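Side-chain contacts in putative NADPH:quinone reductase (Bacillus thuringiensis, PDB 3GMS), which probably reduces quinones with NADPH, although its function has not been established: residues D146-N151 and H159-L164; R171-T176 and E207-I212; D225-A230 and A253-K258. All coordinates share one frame; numbering follows the deposited sequence.

Interaction 1 of 3, residues D146-N151 and H159-L164; sequences DVLLVN and HLFAQL
Behind Phe161, the residue that helix 156-168 presses against Val150 of strand 147-150, the carbonyl oxygen His159 O is gripped twice by one residue. Gln163 N gives it a weak helical bond, and the amide nitrogen Gln163 NE2 reaches His159 O at 3.2 Å. The second bond is nearly straight at 164°; the oxygen lies close to the amide plane of Gln163, whereas NE2 stands well above the carbonyl plane. Gln163 OE1 accepts from Arg297 N, so both ends of this buried amide are used and its rotation is fixed.

The contact itself is apolar. Val150 and Phe161 cross at about a right angle. Val150 CG2 sits over one face of the ring, 4.0 Å above its plane and displaced toward the rim. The other branch, CG1, lies anti to the backbone N (chi1 179°), which brings it out beyond the rim on the same face, 3.8 Å between Val150 CG1 and Phe161 CD2. Both valine methyls thus bear on one face of the ring, while Leu148 CD2 approaches Phe161 CD1 obliquely at 4.2 Å.

This is the first strand-helix pair of a Rossmann-type beta-alpha-beta unit that continues into strand 171-176. Val150 also packs on Leu172 of that strand and Leu148 on Ala216, while Phe161 reaches Ile218 of strand 214-219 and Thr135 and Cys136 of helix 127-139.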
ATOM      1  N   ASP A 146       3.807  15.574 -17.277  1.00 30.24           N
ATOM      2  CA  ASP A 146       2.439  15.084 -17.318  1.00 29.83           C
ATOM      3  C   ASP A 146       1.698  15.571 -16.089  1.00 28.83           C
ATOM      4  O   ASP A 146       2.302  15.798 -15.024  1.00 29.90           O
ATOM      5  CB  ASP A 146       2.336  13.538 -17.372  1.00 30.26           C
ATOM      6  CG  ASP A 146       2.617  12.955 -18.764  1.00 33.04           C
ATOM      7  OD1 ASP A 146       2.553  13.697 -19.779  1.00 33.30           O
ATOM      8  OD2 ASP A 146       2.902  11.736 -18.836  1.00 33.76           O
ATOM      9  N   VAL A 147       0.391  15.700 -16.245  1.00 27.87           N
ATOM     10  CA  VAL A 147      -0.494  16.082 -15.163  1.00 26.75           C
ATOM     11  C   VAL A 147      -1.267  14.860 -14.637  1.00 26.28           C
ATOM     12  O   VAL A 147      -2.076  14.257 -15.366  1.00 25.61           O
ATOM     13  CB  VAL A 147      -1.440  17.128 -15.625  1.00 27.28           C
ATOM     14  CG1 VAL A 147      -2.292  17.591 -14.491  1.00 27.75           C
ATOM     15  CG2 VAL A 147      -0.643  18.271 -16.228  1.00 28.57           C
ATOM     16  N   LEU A 148      -0.984  14.500 -13.375  1.00 24.59           N
ATOM     17  CA  LEU A 148      -1.604  13.336 -12.710  1.00 23.59           C
ATOM     18  C   LEU A 148      -2.617  13.822 -11.672  1.00 23.44           C
ATOM     19  O   LEU A 148      -2.285  14.728 -10.878  1.00 24.85           O
ATOM     20  CB  LEU A 148      -0.517  12.491 -12.013  1.00 23.51           C
ATOM     21  CG  LEU A 148      -1.066  11.307 -11.213  1.00 23.75           C
ATOM     22  CD1 LEU A 148      -1.646  10.308 -12.193  1.00 25.89           C
ATOM     23  CD2 LEU A 148       0.043  10.662 -10.359  1.00 21.86           C
ATOM     24  N   LEU A 149      -3.828  13.272 -11.705  1.00 22.83           N
ATOM     25  CA  LEU A 149      -4.836  13.461 -10.643  1.00 23.38           C
ATOM     26  C   LEU A 149      -4.814  12.238  -9.719  1.00 24.11           C
ATOM     27  O   LEU A 149      -4.804  11.089 -10.204  1.00 23.84           O
ATOM     28  CB  LEU A 149      -6.230  13.545 -11.229  1.00 22.99           C
ATOM     29  CG  LEU A 149      -6.444  14.565 -12.381  1.00 23.65           C
ATOM     30  CD1 LEU A 149      -7.886  14.566 -12.839  1.00 23.65           C
ATOM     31  CD2 LEU A 149      -6.029  15.987 -11.927  1.00 25.59           C
ATOM     32  N   VAL A 150      -4.844  12.482  -8.406  1.00 23.79           N
ATOM     33  CA  VAL A 150      -4.949  11.389  -7.417  1.00 22.96           C
ATOM     34  C   VAL A 150      -5.989  11.794  -6.377  1.00 23.11           C
ATOM     35  O   VAL A 150      -5.804  12.803  -5.676  1.00 24.82           O
ATOM     36  CB  VAL A 150      -3.606  11.128  -6.725  1.00 23.50           C
ATOM     37  CG1 VAL A 150      -3.767   9.969  -5.675  1.00 23.46           C
ATOM     38  CG2 VAL A 150      -2.513  10.746  -7.762  1.00 19.98           C
ATOM     39  N   ASN A 151      -7.071  11.044  -6.277  1.00 22.28           N
ATOM     40  CA  ASN A 151      -8.028  11.310  -5.213  1.00 22.72           C
ATOM     41  C   ASN A 151      -7.738  10.534  -3.922  1.00 23.97           C
ATOM     42  O   ASN A 151      -6.803   9.712  -3.864  1.00 23.30           O
ATOM     43  CB  ASN A 151      -9.489  11.165  -5.700  1.00 23.40           C
ATOM     44  CG  ASN A 151      -9.874   9.720  -6.066  1.00 23.23           C
ATOM     45  OD1 ASN A 151      -9.172   8.807  -5.736  1.00 25.75           O
ATOM     46  ND2 ASN A 151     -11.002   9.541  -6.743  1.00 25.00           N
ATOM     47  N   HIS A 159       0.495  10.788  -0.045  1.00 23.32           N
ATOM     48  CA  HIS A 159       1.719  11.475   0.343  1.00 23.75           C
ATOM     49  C   HIS A 159       2.899  10.977  -0.460  1.00 23.32           C
ATOM     50  O   HIS A 159       3.833  11.711  -0.713  1.00 24.36           O
ATOM     51  CB  HIS A 159       2.020  11.196   1.811  1.00 24.66           C
ATOM     52  CG  HIS A 159       1.167  11.968   2.751  1.00 25.54           C
ATOM     53  ND1 HIS A 159      -0.207  11.909   2.737  1.00 31.58           N
ATOM     54  CD2 HIS A 159       1.498  12.777   3.784  1.00 33.00           C
ATOM     55  CE1 HIS A 159      -0.692  12.695   3.679  1.00 33.67           C
ATOM     56  NE2 HIS A 159       0.321  13.237   4.327  1.00 35.74           N
ATOM     57  N   LEU A 160       2.856   9.718  -0.879  1.00 22.37           N
ATOM     58  CA  LEU A 160       3.926   9.200  -1.713  1.00 22.38           C
ATOM     59  C   LEU A 160       3.852   9.722  -3.159  1.00 22.30           C
ATOM     60  O   LEU A 160       4.886  10.044  -3.769  1.00 22.06           O
ATOM     61  CB  LEU A 160       3.978   7.659  -1.672  1.00 21.34           C
ATOM     62  CG  LEU A 160       4.111   7.076  -0.256  1.00 22.59           C
ATOM     63  CD1 LEU A 160       4.188   5.571  -0.308  1.00 23.63           C
ATOM     64  CD2 LEU A 160       5.303   7.632   0.489  1.00 24.12           C
ATOM     65  N   PHE A 161       2.647   9.790  -3.707  1.00 23.25           N
ATOM     66  CA  PHE A 161       2.490  10.344  -5.055  1.00 23.66           C
ATOM     67  C   PHE A 161       3.036  11.790  -5.114  1.00 23.75           C
ATOM     68  O   PHE A 161       3.677  12.188  -6.089  1.00 24.20           O
ATOM     69  CB  PHE A 161       1.024  10.285  -5.483  1.00 23.72           C
ATOM     70  CG  PHE A 161       0.573   8.910  -5.940  1.00 23.27           C
ATOM     71  CD1 PHE A 161       1.141   8.300  -7.064  1.00 22.53           C
ATOM     72  CD2 PHE A 161      -0.438   8.246  -5.265  1.00 25.71           C
ATOM     73  CE1 PHE A 161       0.709   7.018  -7.482  1.00 22.86           C
ATOM     74  CE2 PHE A 161      -0.876   6.973  -5.691  1.00 24.31           C
ATOM     75  CZ  PHE A 161      -0.292   6.363  -6.823  1.00 21.51           C
ATOM     76  N   ALA A 162       2.810  12.550  -4.038  1.00 24.54           N
ATOM     77  CA  ALA A 162       3.314  13.940  -3.959  1.00 24.87           C
ATOM     78  C   ALA A 162       4.822  13.955  -4.070  1.00 25.23           C
ATOM     79  O   ALA A 162       5.404  14.722  -4.841  1.00 25.05           O
ATOM     80  CB  ALA A 162       2.849  14.621  -2.680  1.00 25.01           C
ATOM     81  N   GLN A 163       5.489  13.069  -3.331  1.00 25.40           N
ATOM     82  CA  GLN A 163       6.931  12.987  -3.439  1.00 24.67           C
ATOM     83  C   GLN A 163       7.421  12.464  -4.783  1.00 25.25           C
ATOM     84  O   GLN A 163       8.414  12.975  -5.332  1.00 25.28           O
ATOM     85  CB  GLN A 163       7.490  12.111  -2.298  1.00 25.01           C
ATOM     86  CG  GLN A 163       7.226  12.714  -0.912  1.00 24.32           C
ATOM     87  CD  GLN A 163       7.575  11.719   0.188  1.00 25.57           C
ATOM     88  OE1 GLN A 163       8.736  11.536   0.499  1.00 26.98           O
ATOM     89  NE2 GLN A 163       6.552  11.066   0.764  1.00 25.80           N
ATOM     90  N   LEU A 164       6.786  11.410  -5.300  1.00 24.74           N
ATOM     91  CA  LEU A 164       7.149  10.910  -6.626  1.00 24.31           C
ATOM     92  C   LEU A 164       7.007  11.976  -7.741  1.00 24.55           C
ATOM     93  O   LEU A 164       7.764  11.949  -8.720  1.00 24.02           O
ATOM     94  CB  LEU A 164       6.329   9.673  -6.979  1.00 23.81           C
ATOM     95  CG  LEU A 164       6.793   8.429  -6.201  1.00 23.83           C
ATOM     96  CD1 LEU A 164       5.768   7.314  -6.430  1.00 27.20           C
ATOM     97  CD2 LEU A 164       8.183   7.960  -6.619  1.00 26.32           C
TER

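Interaction 2 of 3, residues R171-T176 and E207-I212; sequences RLIAVT and ELTNGI
Arg171, at the start of strand 171-176, sends its side chain out to the C-terminal end of helix 201-208 and meets Leu208 there. With CG anti to the backbone N (chi1 -176°) and the chain extended as far as NE, the guanidinium reaches the helix end at the partly exposed rim of the contact. Arg171 NH1 donates to Leu208 O at 3.0 Å, almost straight at 171°. The oxygen lies at the edge of the guanidinium, practically in its plane; seen from the acceptor, however, NH1 stands 43° above the carbonyl plane. The other nitrogen, Arg171 NH2, comes within 4.0 Å of Leu208 CD2, the two side chains meeting at a slant. A positive group placed at a helix C-terminus probably gains from the partial negative charge expected there.

Two residues on, Ile173 supplies the buried half. Its CD1 meets Leu208 CD1 at 4.0 Å and comes about as near to Leu208 CB. The second branch, Ile173 CG2, is 4.1 Å from Leu208 CD1, and both arms of the isoleucine thus meet one leucine methyl. Leu208 is therefore used twice, by its backbone for the arginine and by its side chain for the isoleucine, and it also packs on Tyr192. Thr209 CG2 completes the patch loosely, with its hydroxyl held by Val205 O and Gly213 N.

The helix ends in a Schellman motif, Gly211 N bonding to Met206 O and Asn210 N to Glu207 O, overlapping a type I' turn from Thr209 to Ile212. Ile173 faces this helix while its neighbour Leu172 touches Ala162 of helix 156-168, so strand 171-176 is covered from both sides, the three-layer alpha-beta-alpha arrangement typical of the Rossmann fold.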
ATOM      1  N   ARG A 171       3.524  16.675 -12.707  1.00 27.48           N
ATOM      2  CA  ARG A 171       2.742  17.637 -11.977  1.00 27.02           C
ATOM      3  C   ARG A 171       1.600  16.889 -11.301  1.00 27.05           C
ATOM      4  O   ARG A 171       0.773  16.272 -11.982  1.00 26.73           O
ATOM      5  CB  ARG A 171       2.234  18.723 -12.957  1.00 27.87           C
ATOM      6  CG  ARG A 171       1.474  19.846 -12.296  1.00 30.88           C
ATOM      7  CD  ARG A 171       1.062  20.959 -13.297  1.00 33.22           C
ATOM      8  NE  ARG A 171       0.329  22.018 -12.595  1.00 37.13           N
ATOM      9  CZ  ARG A 171      -0.713  22.677 -13.101  1.00 39.55           C
ATOM     10  NH1 ARG A 171      -1.148  22.372 -14.323  1.00 38.28           N
ATOM     11  NH2 ARG A 171      -1.330  23.625 -12.380  1.00 39.23           N
ATOM     12  N   LEU A 172       1.566  16.908  -9.963  1.00 25.91           N
ATOM     13  CA  LEU A 172       0.468  16.285  -9.243  1.00 25.58           C
ATOM     14  C   LEU A 172      -0.605  17.256  -8.826  1.00 25.48           C
ATOM     15  O   LEU A 172      -0.348  18.246  -8.135  1.00 25.64           O
ATOM     16  CB  LEU A 172       0.963  15.522  -7.990  1.00 25.53           C
ATOM     17  CG  LEU A 172      -0.165  15.029  -7.072  1.00 25.17           C
ATOM     18  CD1 LEU A 172      -0.862  13.787  -7.659  1.00 23.27           C
ATOM     19  CD2 LEU A 172       0.360  14.705  -5.676  1.00 27.81           C
ATOM     20  N   ILE A 173      -1.820  16.957  -9.237  1.00 25.30           N
ATOM     21  CA  ILE A 173      -2.968  17.587  -8.657  1.00 25.72           C
ATOM     22  C   ILE A 173      -3.628  16.642  -7.651  1.00 26.01           C
ATOM     23  O   ILE A 173      -4.309  15.656  -8.004  1.00 25.88           O
ATOM     24  CB  ILE A 173      -3.968  18.115  -9.761  1.00 25.46           C
ATOM     25  CG1 ILE A 173      -3.271  19.119 -10.698  1.00 25.64           C
ATOM     26  CG2 ILE A 173      -5.257  18.681  -9.068  1.00 25.83           C
ATOM     27  CD1 ILE A 173      -4.017  19.392 -12.032  1.00 26.40           C
ATOM     28  N   ALA A 174      -3.411  16.941  -6.364  1.00 26.88           N
ATOM     29  CA  ALA A 174      -4.028  16.190  -5.270  1.00 27.29           C
ATOM     30  C   ALA A 174      -5.484  16.553  -5.110  1.00 28.21           C
ATOM     31  O   ALA A 174      -5.830  17.751  -5.070  1.00 29.16           O
ATOM     32  CB  ALA A 174      -3.290  16.470  -3.936  1.00 26.72           C
ATOM     33  N   VAL A 175      -6.325  15.537  -5.021  1.00 27.10           N
ATOM     34  CA  VAL A 175      -7.755  15.699  -4.733  1.00 27.98           C
ATOM     35  C   VAL A 175      -8.063  15.078  -3.381  1.00 28.75           C
ATOM     36  O   VAL A 175      -7.845  13.877  -3.173  1.00 28.47           O
ATOM     37  CB  VAL A 175      -8.640  15.055  -5.850  1.00 27.61           C
ATOM     38  CG1 VAL A 175     -10.128  15.256  -5.574  1.00 29.50           C
ATOM     39  CG2 VAL A 175      -8.266  15.610  -7.203  1.00 27.90           C
ATOM     40  N   THR A 176      -8.586  15.894  -2.465  1.00 30.02           N
ATOM     41  CA  THR A 176      -8.828  15.492  -1.087  1.00 31.91           C
ATOM     42  C   THR A 176     -10.272  15.802  -0.677  1.00 33.44           C
ATOM     43  O   THR A 176     -10.939  16.673  -1.286  1.00 33.75           O
ATOM     44  CB  THR A 176      -7.886  16.238  -0.096  1.00 32.48           C
ATOM     45  OG1 THR A 176      -8.113  17.657  -0.201  1.00 32.96           O
ATOM     46  CG2 THR A 176      -6.411  15.940  -0.363  1.00 32.06           C
ATOM     47  N   GLU A 207      -9.588  24.591 -15.039  1.00 32.83           N
ATOM     48  CA  GLU A 207      -8.795  25.829 -14.860  1.00 33.31           C
ATOM     49  C   GLU A 207      -7.298  25.541 -14.806  1.00 32.72           C
ATOM     50  O   GLU A 207      -6.501  26.200 -15.483  1.00 30.79           O
ATOM     51  CB  GLU A 207      -9.297  26.641 -13.651  1.00 34.07           C
ATOM     52  CG  GLU A 207      -8.497  27.938 -13.415  1.00 40.50           C
ATOM     53  CD  GLU A 207      -9.263  28.956 -12.569  1.00 47.75           C
ATOM     54  OE1 GLU A 207     -10.378  28.615 -12.105  1.00 52.01           O
ATOM     55  OE2 GLU A 207      -8.761  30.094 -12.371  1.00 50.47           O
ATOM     56  N   LEU A 208      -6.905  24.497 -14.051  1.00 31.61           N
ATOM     57  CA  LEU A 208      -5.496  24.238 -13.835  1.00 30.88           C
ATOM     58  C   LEU A 208      -4.809  23.741 -15.074  1.00 30.43           C
ATOM     59  O   LEU A 208      -3.578  23.871 -15.200  1.00 30.16           O
ATOM     60  CB  LEU A 208      -5.295  23.223 -12.690  1.00 31.00           C
ATOM     61  CG  LEU A 208      -5.725  23.702 -11.309  1.00 31.73           C
ATOM     62  CD1 LEU A 208      -5.886  22.494 -10.356  1.00 32.76           C
ATOM     63  CD2 LEU A 208      -4.762  24.793 -10.746  1.00 34.10           C
ATOM     64  N   THR A 209      -5.594  23.148 -15.985  1.00 29.88           N
ATOM     65  CA  THR A 209      -5.037  22.597 -17.218  1.00 29.48           C
ATOM     66  C   THR A 209      -5.386  23.417 -18.469  1.00 30.39           C
ATOM     67  O   THR A 209      -5.182  22.941 -19.591  1.00 30.25           O
ATOM     68  CB  THR A 209      -5.454  21.110 -17.452  1.00 28.48           C
ATOM     69  OG1 THR A 209      -6.887  20.995 -17.475  1.00 27.92           O
ATOM     70  CG2 THR A 209      -4.905  20.254 -16.335  1.00 27.74           C
ATOM     71  N   ASN A 210      -5.893  24.638 -18.270  1.00 31.12           N
ATOM     72  CA  ASN A 210      -6.206  25.513 -19.421  1.00 32.31           C
ATOM     73  C   ASN A 210      -7.186  24.840 -20.406  1.00 31.92           C
ATOM     74  O   ASN A 210      -7.018  24.925 -21.645  1.00 31.95           O
ATOM     75  CB  ASN A 210      -4.919  25.906 -20.171  1.00 32.94           C
ATOM     76  CG  ASN A 210      -3.939  26.682 -19.297  1.00 36.97           C
ATOM     77  OD1 ASN A 210      -4.317  27.630 -18.618  1.00 40.66           O
ATOM     78  ND2 ASN A 210      -2.669  26.266 -19.310  1.00 41.17           N
ATOM     79  N   GLY A 211      -8.182  24.170 -19.848  1.00 30.82           N
ATOM     80  CA  GLY A 211      -9.220  23.529 -20.628  1.00 31.04           C
ATOM     81  C   GLY A 211      -8.859  22.244 -21.344  1.00 30.49           C
ATOM     82  O   GLY A 211      -9.659  21.731 -22.113  1.00 30.68           O
ATOM     83  N   ILE A 212      -7.687  21.695 -21.067  1.00 29.90           N
ATOM     84  CA  ILE A 212      -7.216  20.521 -21.794  1.00 29.00           C
ATOM     85  C   ILE A 212      -7.589  19.221 -21.071  1.00 28.50           C
ATOM     86  O   ILE A 212      -7.825  18.194 -21.694  1.00 28.33           O
ATOM     87  CB  ILE A 212      -5.691  20.582 -21.995  1.00 29.52           C
ATOM     88  CG1 ILE A 212      -5.296  21.695 -22.968  1.00 30.77           C
ATOM     89  CG2 ILE A 212      -5.175  19.225 -22.502  1.00 29.26           C
ATOM     90  CD1 ILE A 212      -5.592  21.368 -24.416  1.00 32.15           C
TER

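Interaction 3 of 3, residues D225-A230 and A253-K258; sequences DGNELA and AEIVTK
Ala230 and Ile255 form the tight part of this contact, where helix 223-231 comes close to helix 252-257. Across it the CA atoms of the two residues are 6.4 Å apart, a spacing that the small alanine permits. Ala230 CB is met by three carbons of the isoleucine: Ile255 CD1 at 3.5 Å, and CG1 and CG2 only slightly farther off. With CG1 anti to the carbonyl carbon (chi1 -72°), the longer branch of Ile255 extends over the alanine methyl and brings CD1 on toward Asn227, one helical turn earlier. There the approach is looser: Asn227 OD1 lies 3.9 Å from Ile255 CD1, the two side chains crossing at about a right angle. The amide oxygen is not spent on the methyl, since Asn227 OD1 accepts from Asn251 N just ahead of the second helix. One side chain thereby holds the start of that helix by a polar bond and borders its apolar patch.

Beside this patch, toward solvent, the chemistry changes. Glu254 and Lys258, four residues apart, pair with each other: Lys258 NZ is 3.0 Å from Glu254 OE2, a salt bridge in which the ammonium comes from above the carboxylate plane. Glu254 starts out toward helix 223-231 but makes no contact with segment 225-230. Also on the solvent side, Thr257 OG1 makes a weak bond to Ala253 O.

Beneath the tight side lies Phe239 of strand 237-241, on which both Ala230 and Ile255 rest. Neighbouring helices packed side by side over a parallel sheet, each preceding the next strand, are typical of the later half of a Rossmann-type nucleotide-binding fold.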
ATOM      1  N   ASP A 225     -17.466  10.062  -7.464  1.00 30.92           N
ATOM      2  CA  ASP A 225     -16.130  10.670  -7.311  1.00 28.99           C
ATOM      3  C   ASP A 225     -15.191  10.145  -8.395  1.00 27.91           C
ATOM      4  O   ASP A 225     -14.505  10.917  -9.049  1.00 25.98           O
ATOM      5  CB  ASP A 225     -15.498  10.336  -5.930  1.00 29.42           C
ATOM      6  CG  ASP A 225     -16.219  10.980  -4.762  1.00 33.62           C
ATOM      7  OD1 ASP A 225     -15.948  12.159  -4.477  1.00 37.76           O
ATOM      8  OD2 ASP A 225     -17.046  10.304  -4.121  1.00 38.62           O
ATOM      9  N   GLY A 226     -15.112   8.819  -8.556  1.00 27.48           N
ATOM     10  CA  GLY A 226     -14.272   8.292  -9.633  1.00 26.92           C
ATOM     11  C   GLY A 226     -14.680   8.750 -11.041  1.00 27.04           C
ATOM     12  O   GLY A 226     -13.825   9.039 -11.902  1.00 25.49           O
ATOM     13  N   ASN A 227     -15.986   8.788 -11.297  1.00 28.03           N
ATOM     14  CA  ASN A 227     -16.512   9.178 -12.620  1.00 28.41           C
ATOM     15  C   ASN A 227     -16.118  10.607 -12.921  1.00 28.14           C
ATOM     16  O   ASN A 227     -15.647  10.915 -14.011  1.00 27.72           O
ATOM     17  CB  ASN A 227     -18.044   9.052 -12.662  1.00 28.28           C
ATOM     18  CG  ASN A 227     -18.504   7.616 -12.674  1.00 30.37           C
ATOM     19  OD1 ASN A 227     -17.792   6.734 -13.169  1.00 30.51           O
ATOM     20  ND2 ASN A 227     -19.680   7.362 -12.126  1.00 28.69           N
ATOM     21  N   GLU A 228     -16.269  11.472 -11.922  1.00 28.16           N
ATOM     22  CA  GLU A 228     -15.853  12.852 -12.117  1.00 28.56           C
ATOM     23  C   GLU A 228     -14.340  12.954 -12.330  1.00 27.11           C
ATOM     24  O   GLU A 228     -13.883  13.739 -13.150  1.00 28.31           O
ATOM     25  CB  GLU A 228     -16.325  13.746 -10.972  1.00 28.85           C
ATOM     26  CG  GLU A 228     -15.924  15.211 -11.208  1.00 32.20           C
ATOM     27  CD  GLU A 228     -16.746  16.173 -10.398  1.00 35.81           C
ATOM     28  OE1 GLU A 228     -16.457  17.384 -10.463  1.00 35.54           O
ATOM     29  OE2 GLU A 228     -17.673  15.706  -9.693  1.00 36.53           O
ATOM     30  N   LEU A 229     -13.549  12.108 -11.647  1.00 26.80           N
ATOM     31  CA  LEU A 229     -12.105  12.115 -11.872  1.00 25.02           C
ATOM     32  C   LEU A 229     -11.722  11.703 -13.308  1.00 25.37           C
ATOM     33  O   LEU A 229     -10.818  12.294 -13.924  1.00 24.83           O
ATOM     34  CB  LEU A 229     -11.376  11.222 -10.854  1.00 24.81           C
ATOM     35  CG  LEU A 229      -9.882  11.515 -10.608  1.00 24.47           C
ATOM     36  CD1 LEU A 229      -9.675  12.814  -9.764  1.00 23.75           C
ATOM     37  CD2 LEU A 229      -9.242  10.307  -9.891  1.00 24.71           C
ATOM     38  N   ALA A 230     -12.395  10.679 -13.831  1.00 25.53           N
ATOM     39  CA  ALA A 230     -12.145  10.206 -15.199  1.00 25.25           C
ATOM     40  C   ALA A 230     -12.521  11.306 -16.199  1.00 25.52           C
ATOM     41  O   ALA A 230     -11.818  11.568 -17.146  1.00 24.37           O
ATOM     42  CB  ALA A 230     -12.966   8.956 -15.479  1.00 25.60           C
ATOM     43  N   ALA A 253     -18.435   2.026 -18.866  1.00 34.71           N
ATOM     44  CA  ALA A 253     -18.919   2.236 -20.242  1.00 36.11           C
ATOM     45  C   ALA A 253     -18.901   3.717 -20.667  1.00 36.74           C
ATOM     46  O   ALA A 253     -18.423   4.066 -21.764  1.00 36.36           O
ATOM     47  CB  ALA A 253     -20.333   1.621 -20.420  1.00 35.67           C
ATOM     48  N   GLU A 254     -19.406   4.583 -19.797  1.00 37.37           N
ATOM     49  CA  GLU A 254     -19.450   6.012 -20.098  1.00 38.44           C
ATOM     50  C   GLU A 254     -18.071   6.641 -20.131  1.00 37.60           C
ATOM     51  O   GLU A 254     -17.784   7.489 -20.974  1.00 37.42           O
ATOM     52  CB  GLU A 254     -20.308   6.757 -19.084  1.00 39.70           C
ATOM     53  CG  GLU A 254     -21.753   6.323 -19.120  1.00 43.60           C
ATOM     54  CD  GLU A 254     -22.703   7.461 -18.834  1.00 51.06           C
ATOM     55  OE1 GLU A 254     -23.845   7.401 -19.367  1.00 51.97           O
ATOM     56  OE2 GLU A 254     -22.301   8.411 -18.099  1.00 53.35           O
ATOM     57  N   ILE A 255     -17.216   6.245 -19.199  1.00 36.79           N
ATOM     58  CA  ILE A 255     -15.867   6.780 -19.199  1.00 36.85           C
ATOM     59  C   ILE A 255     -15.243   6.583 -20.586  1.00 36.90           C
ATOM     60  O   ILE A 255     -14.591   7.480 -21.107  1.00 36.41           O
ATOM     61  CB  ILE A 255     -14.991   6.157 -18.074  1.00 36.64           C
ATOM     62  CG1 ILE A 255     -15.437   6.691 -16.714  1.00 34.83           C
ATOM     63  CG2 ILE A 255     -13.511   6.451 -18.318  1.00 35.89           C
ATOM     64  CD1 ILE A 255     -14.815   5.930 -15.542  1.00 36.50           C
ATOM     65  N   VAL A 256     -15.485   5.417 -21.193  1.00 38.25           N
ATOM     66  CA  VAL A 256     -14.920   5.081 -22.515  1.00 39.28           C
ATOM     67  C   VAL A 256     -15.616   5.814 -23.666  1.00 39.86           C
ATOM     68  O   VAL A 256     -14.949   6.384 -24.525  1.00 39.49           O
ATOM     69  CB  VAL A 256     -14.892   3.532 -22.774  1.00 39.57           C
ATOM     70  CG1 VAL A 256     -14.584   3.209 -24.249  1.00 40.34           C
ATOM     71  CG2 VAL A 256     -13.874   2.869 -21.866  1.00 39.30           C
ATOM     72  N   THR A 257     -16.945   5.807 -23.666  1.00 41.12           N
ATOM     73  CA  THR A 257     -17.704   6.292 -24.819  1.00 42.81           C
ATOM     74  C   THR A 257     -17.943   7.798 -24.738  1.00 43.43           C
ATOM     75  O   THR A 257     -17.798   8.490 -25.739  1.00 44.61           O
ATOM     76  CB  THR A 257     -19.037   5.532 -25.022  1.00 42.65           C
ATOM     77  OG1 THR A 257     -19.968   5.901 -23.993  1.00 44.31           O
ATOM     78  CG2 THR A 257     -18.814   4.018 -24.980  1.00 43.77           C
ATOM     79  N   LYS A 258     -18.260   8.304 -23.541  1.00 44.09           N
ATOM     80  CA  LYS A 258     -18.508   9.749 -23.331  1.00 43.72           C
ATOM     81  C   LYS A 258     -17.227  10.581 -23.080  1.00 43.01           C
ATOM     82  O   LYS A 258     -17.039  11.645 -23.687  1.00 43.16           O
ATOM     83  CB  LYS A 258     -19.573   9.991 -22.241  1.00 44.55           C
ATOM     84  CG  LYS A 258     -20.919   9.265 -22.500  1.00 47.75           C
ATOM     85  CD  LYS A 258     -22.154  10.180 -22.366  1.00 52.96           C
ATOM     86  CE  LYS A 258     -22.800  10.161 -20.970  1.00 54.40           C
ATOM     87  NZ  LYS A 258     -21.950  10.777 -19.901  1.00 57.11           N
TER

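All three contacts serve one six-stranded parallel sheet, but at different depths. Interaction 1 is wholly buried and apolar, a helix against the central strand 147-150. Interaction 2 takes up the adjacent strand 171-176, joined to segment 146-151 by backbone bonds from Arg171 N to Asp146 O and from Ile173 N to Leu148 O; only partly buried, it adds a hydrogen bond from a guanidinium to a backbone carbonyl at its rim. Interaction 3, about 17 Å from interaction 2 between centres, joins two helices rather than a helix and a strand; its buried methyl packing gives way to a salt bridge toward solvent. Leu229 links the set, touching Leu149 and Asn151 of interaction 1 and Val175 of interaction 2.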